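Local coordinates for DUF917 domain-containing protein (Chromobacterium violaceum, PDB 2O3I), which is of unknown function but belongs to the S-Me-THD-like (DUF917) family and has both the N- and C-terminal domains of that family, at residues S8-E11 / P12-Q15; F114-A117 / S118-A122. The protein carries 2 engineered substitutions. All blocks are in the same frame, centred on the assembly; numbering follows the deposited sequence.

Contact 1 of 2, residues S8-E11 / P12-Q15; sequences SDLE and PLLQ
Glu11 and Leu14 meet one turn apart on the helix, their side chains set at a slant to each other. Carboxylate atom OE2 of Glu11 lies 3.7 Å from methyl CD2 of Leu14. The torsions bring it there: CG of Glu11 sits opposite the backbone N (chi1 170°), and a bend at chi2 (61°) turns the carboxylate along the helix. OE1 of Glu11 forms a salt bridge with Arg32 of helix 28-35, so this end has a charged partner beyond the turn. Leu14 curls back over the preceding turn. Its CD2 comes to 3.1 Å from Leu10 O, and its CG is 3.2 Å from Glu11 O. On another side of the helix, Leu10 and Leu13 meet through methyls, CD2 to CD2 at 4.3 Å. The ring of Pro12 lies against the residues before it, with CG 3.1 Å from Asp9 O. Its nitrogen carries no hydrogen to donate. The bonds from Leu13 N to Asp9 O (3.1 Å) and from Leu14 N to Leu10 O (3.0 Å) follow. Asp9 OD2 accepts a hydrogen bond from Ser6 N. The arrangement is typical of the N-terminal part of an alpha-helix, where a proline is accepted because few helical carbonyls precede it.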
loop_
_atom_site.group_PDB
_atom_site.type_symbol
_atom_site.label_atom_id
_atom_site.label_comp_id
_atom_site.label_asym_id
_atom_site.label_seq_id
_atom_site.Cartn_x
_atom_site.Cartn_y
_atom_site.Cartn_z
ATOM N N SER A 8 23.304 13.935 26.622
ATOM C CA SER A 8 23.272 13.180 27.872
ATOM C C SER A 8 21.870 13.046 28.471
ATOM O O SER A 8 21.649 12.241 29.371
ATOM C CB SER A 8 24.218 13.810 28.891
ATOM O OG SER A 8 23.762 15.088 29.275
ATOM N N ASP A 9 20.919 13.826 27.965
ATOM C CA ASP A 9 19.544 13.743 28.457
ATOM C C ASP A 9 18.744 12.634 27.757
ATOM O O ASP A 9 17.676 12.246 28.225
ATOM C CB ASP A 9 18.807 15.068 28.244
ATOM C CG ASP A 9 19.349 16.187 29.102
ATOM O OD1 ASP A 9 19.805 15.907 30.232
ATOM O OD2 ASP A 9 19.300 17.353 28.648
ATOM N N LEU A 10 19.258 12.128 26.642
ATOM C CA LEU A 10 18.547 11.097 25.899
ATOM C C LEU A 10 18.459 9.757 26.625
ATOM O O LEU A 10 17.466 9.043 26.493
ATOM C CB LEU A 10 19.186 10.898 24.516
ATOM C CG LEU A 10 19.225 12.137 23.614
ATOM C CD1 LEU A 10 19.825 11.768 22.283
ATOM C CD2 LEU A 10 17.810 12.695 23.421
ATOM N N GLU A 11 19.490 9.420 27.394
ATOM C CA GLU A 11 19.501 8.150 28.117
ATOM C C GLU A 11 18.422 8.109 29.195
ATOM O O GLU A 11 17.663 7.142 29.279
ATOM C CB GLU A 11 20.884 7.889 28.726
ATOM C CG GLU A 11 20.936 6.721 29.703
ATOM C CD GLU A 11 20.560 5.376 29.081
ATOM O OE1 GLU A 11 20.421 4.397 29.843
ATOM O OE2 GLU A 11 20.407 5.285 27.846
ATOM N N PRO A 12 18.342 9.148 30.043
ATOM C CA PRO A 12 17.293 9.091 31.068
ATOM C C PRO A 12 15.900 9.241 30.460
ATOM O O PRO A 12 14.920 8.687 30.964
ATOM C CB PRO A 12 17.652 10.253 31.999
ATOM C CG PRO A 12 18.371 11.211 31.107
ATOM C CD PRO A 12 19.242 10.292 30.270
ATOM N N LEU A 13 15.828 9.998 29.372
ATOM C CA LEU A 13 14.575 10.248 28.672
ATOM C C LEU A 13 13.971 8.963 28.123
ATOM O O LEU A 13 12.774 8.719 28.246
ATOM C CB LEU A 13 14.814 11.233 27.519
ATOM C CG LEU A 13 13.641 11.535 26.583
ATOM C CD1 LEU A 13 12.442 12.053 27.367
ATOM C CD2 LEU A 13 14.088 12.551 25.550
ATOM N N LEU A 14 14.805 8.143 27.503
ATOM C CA LEU A 14 14.317 6.904 26.935
ATOM C C LEU A 14 13.943 5.922 28.037
ATOM O O LEU A 14 12.996 5.158 27.883
ATOM C CB LEU A 14 15.362 6.313 25.981
ATOM C CG LEU A 14 16.751 5.938 26.488
ATOM C CD1 LEU A 14 16.757 4.475 26.948
ATOM C CD2 LEU A 14 17.758 6.144 25.346
ATOM N N GLN A 15 14.670 5.963 29.152
ATOM C CA GLN A 15 14.392 5.075 30.280
ATOM C C GLN A 15 13.007 5.352 30.841
ATOM O O GLN A 15 12.199 4.437 31.023
ATOM C CB GLN A 15 15.412 5.274 31.401
ATOM C CG GLN A 15 16.822 4.807 31.086
ATOM C CD GLN A 15 17.340 3.809 32.108
ATOM O OE1 GLN A 15 18.548 3.673 32.301
ATOM N NE2 GLN A 15 16.426 3.097 32.757
#

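Contact 2 of 2, residues F114-A117 / S118-A122; sequences FVVA and SLVAA
Phe114 and Ser118 are linked through backbone and hydroxyl within helix 111-124, the crossover helix of a beta-alpha-beta unit between strands 101-105 and 127-129. The backbone pairing is regular alpha-helical, i to i+4. Leu119 N bonds to Val115 O at 2.9 Å, and Val120 N bonds to Val116 O at 2.9 Å. Ala121 N continues the pattern to Ala117 O.

Apolar contacts run along the same helix. Val115 and Leu119 run alongside each other in the same direction, with CG1 of Val115 4.0 Å from CD1 of Leu119. CG1 of Val115 is opposite the backbone N (chi1 178°), which directs this methyl toward the next turn. Val116 and Val120 meet more loosely, CG1 to CG2 at 4.3 Å. Both valines also touch Pro83 of helix 81-96. Leu119 rests on Phe38 and Tyr44 in loops. All the touching residues are buried, so these methyls belong to the packed interior.

The polar side-chain contact is that of Ser118. Its hydroxyl is turned back to the preceding turn and is satisfied by a main-chain carbonyl. Phe114 O thus accepts two bonds. Ser118 N and Ser118 OG approach Phe114 O from opposite faces of its carbonyl plane; OG donates to Phe114 O from 2.8 Å, 41° out of that plane.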
loop_
_atom_site.group_PDB
_atom_site.type_symbol
_atom_site.label_atom_id
_atom_site.label_comp_id
_atom_site.label_asym_id
_atom_site.label_seq_id
_atom_site.Cartn_x
_atom_site.Cartn_y
_atom_site.Cartn_z
ATOM N N PHE A 114 10.115 9.725 21.698
ATOM C CA PHE A 114 10.676 11.022 22.005
ATOM C C PHE A 114 12.063 11.191 21.381
ATOM O O PHE A 114 12.390 12.265 20.879
ATOM C CB PHE A 114 10.710 11.231 23.528
ATOM C CG PHE A 114 9.341 11.310 24.162
ATOM C CD1 PHE A 114 8.438 12.301 23.788
ATOM C CD2 PHE A 114 8.950 10.388 25.131
ATOM C CE1 PHE A 114 7.158 12.375 24.370
ATOM C CE2 PHE A 114 7.675 10.449 25.721
ATOM C CZ PHE A 114 6.780 11.444 25.338
ATOM N N VAL A 115 12.859 10.126 21.388
ATOM C CA VAL A 115 14.208 10.162 20.826
ATOM C C VAL A 115 14.172 10.534 19.343
ATOM O O VAL A 115 14.836 11.483 18.919
ATOM C CB VAL A 115 14.913 8.787 21.008
ATOM C CG1 VAL A 115 16.308 8.809 20.384
ATOM C CG2 VAL A 115 15.014 8.457 22.493
ATOM N N VAL A 116 13.386 9.798 18.562
ATOM C CA VAL A 116 13.265 10.064 17.135
ATOM C C VAL A 116 12.831 11.515 16.889
ATOM O O VAL A 116 13.466 12.240 16.128
ATOM C CB VAL A 116 12.260 9.065 16.469
ATOM C CG1 VAL A 116 11.914 9.506 15.042
ATOM C CG2 VAL A 116 12.875 7.656 16.433
ATOM N N ALA A 117 11.760 11.942 17.542
ATOM C CA ALA A 117 11.281 13.306 17.372
ATOM C C ALA A 117 12.381 14.311 17.700
ATOM O O ALA A 117 12.566 15.300 16.982
ATOM C CB ALA A 117 10.061 13.558 18.263
ATOM N N SER A 118 13.105 14.060 18.787
ATOM C CA SER A 118 14.174 14.949 19.201
ATOM C C SER A 118 15.287 15.041 18.154
ATOM O O SER A 118 15.754 16.127 17.815
ATOM C CB SER A 118 14.751 14.477 20.536
ATOM O OG SER A 118 13.790 14.592 21.575
ATOM N N LEU A 119 15.709 13.895 17.644
ATOM C CA LEU A 119 16.766 13.866 16.658
ATOM C C LEU A 119 16.342 14.565 15.371
ATOM O O LEU A 119 17.145 15.268 14.750
ATOM C CB LEU A 119 17.185 12.418 16.379
ATOM C CG LEU A 119 17.789 11.669 17.575
ATOM C CD1 LEU A 119 18.187 10.259 17.150
ATOM C CD2 LEU A 119 18.997 12.438 18.114
ATOM N N VAL A 120 15.083 14.380 14.979
ATOM C CA VAL A 120 14.577 15.004 13.767
ATOM C C VAL A 120 14.531 16.531 13.912
ATOM O O VAL A 120 14.919 17.260 12.992
ATOM C CB VAL A 120 13.174 14.471 13.410
ATOM C CG1 VAL A 120 12.581 15.288 12.268
ATOM C CG2 VAL A 120 13.264 12.998 13.007
ATOM N N ALA A 121 14.068 17.006 15.063
ATOM C CA ALA A 121 13.989 18.442 15.327
ATOM C C ALA A 121 15.390 19.071 15.288
ATOM O O ALA A 121 15.591 20.129 14.693
ATOM C CB ALA A 121 13.339 18.687 16.690
ATOM N N ALA A 122 16.350 18.412 15.926
ATOM C CA ALA A 122 17.729 18.896 15.955
ATOM C C ALA A 122 18.288 18.974 14.543
ATOM O O ALA A 122 19.013 19.902 14.200
ATOM C CB ALA A 122 18.591 17.963 16.796
#

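Contact 1 precedes contact 2 along the chain, and their centres are about 12 Å apart. Contact 1 lies near the N-terminal end of helix 10-19. Contact 2 occupies the middle of helix 111-124, which connects two parallel strands of the mixed sheet. Both fall in the range of the S-Me-THD-like N-terminal domain. The two helices pack directly against each other. Leu14 CB meets Val115 CG2 at 4.1 Å, and Leu13 CD2 meets Phe114 CB at 4.2 Å. Leu13 and Phe114 also share Leu226 of helix 225-237 as a neighbour. The contacts therefore join the N-terminal helix to the crossover helix in one apolar core.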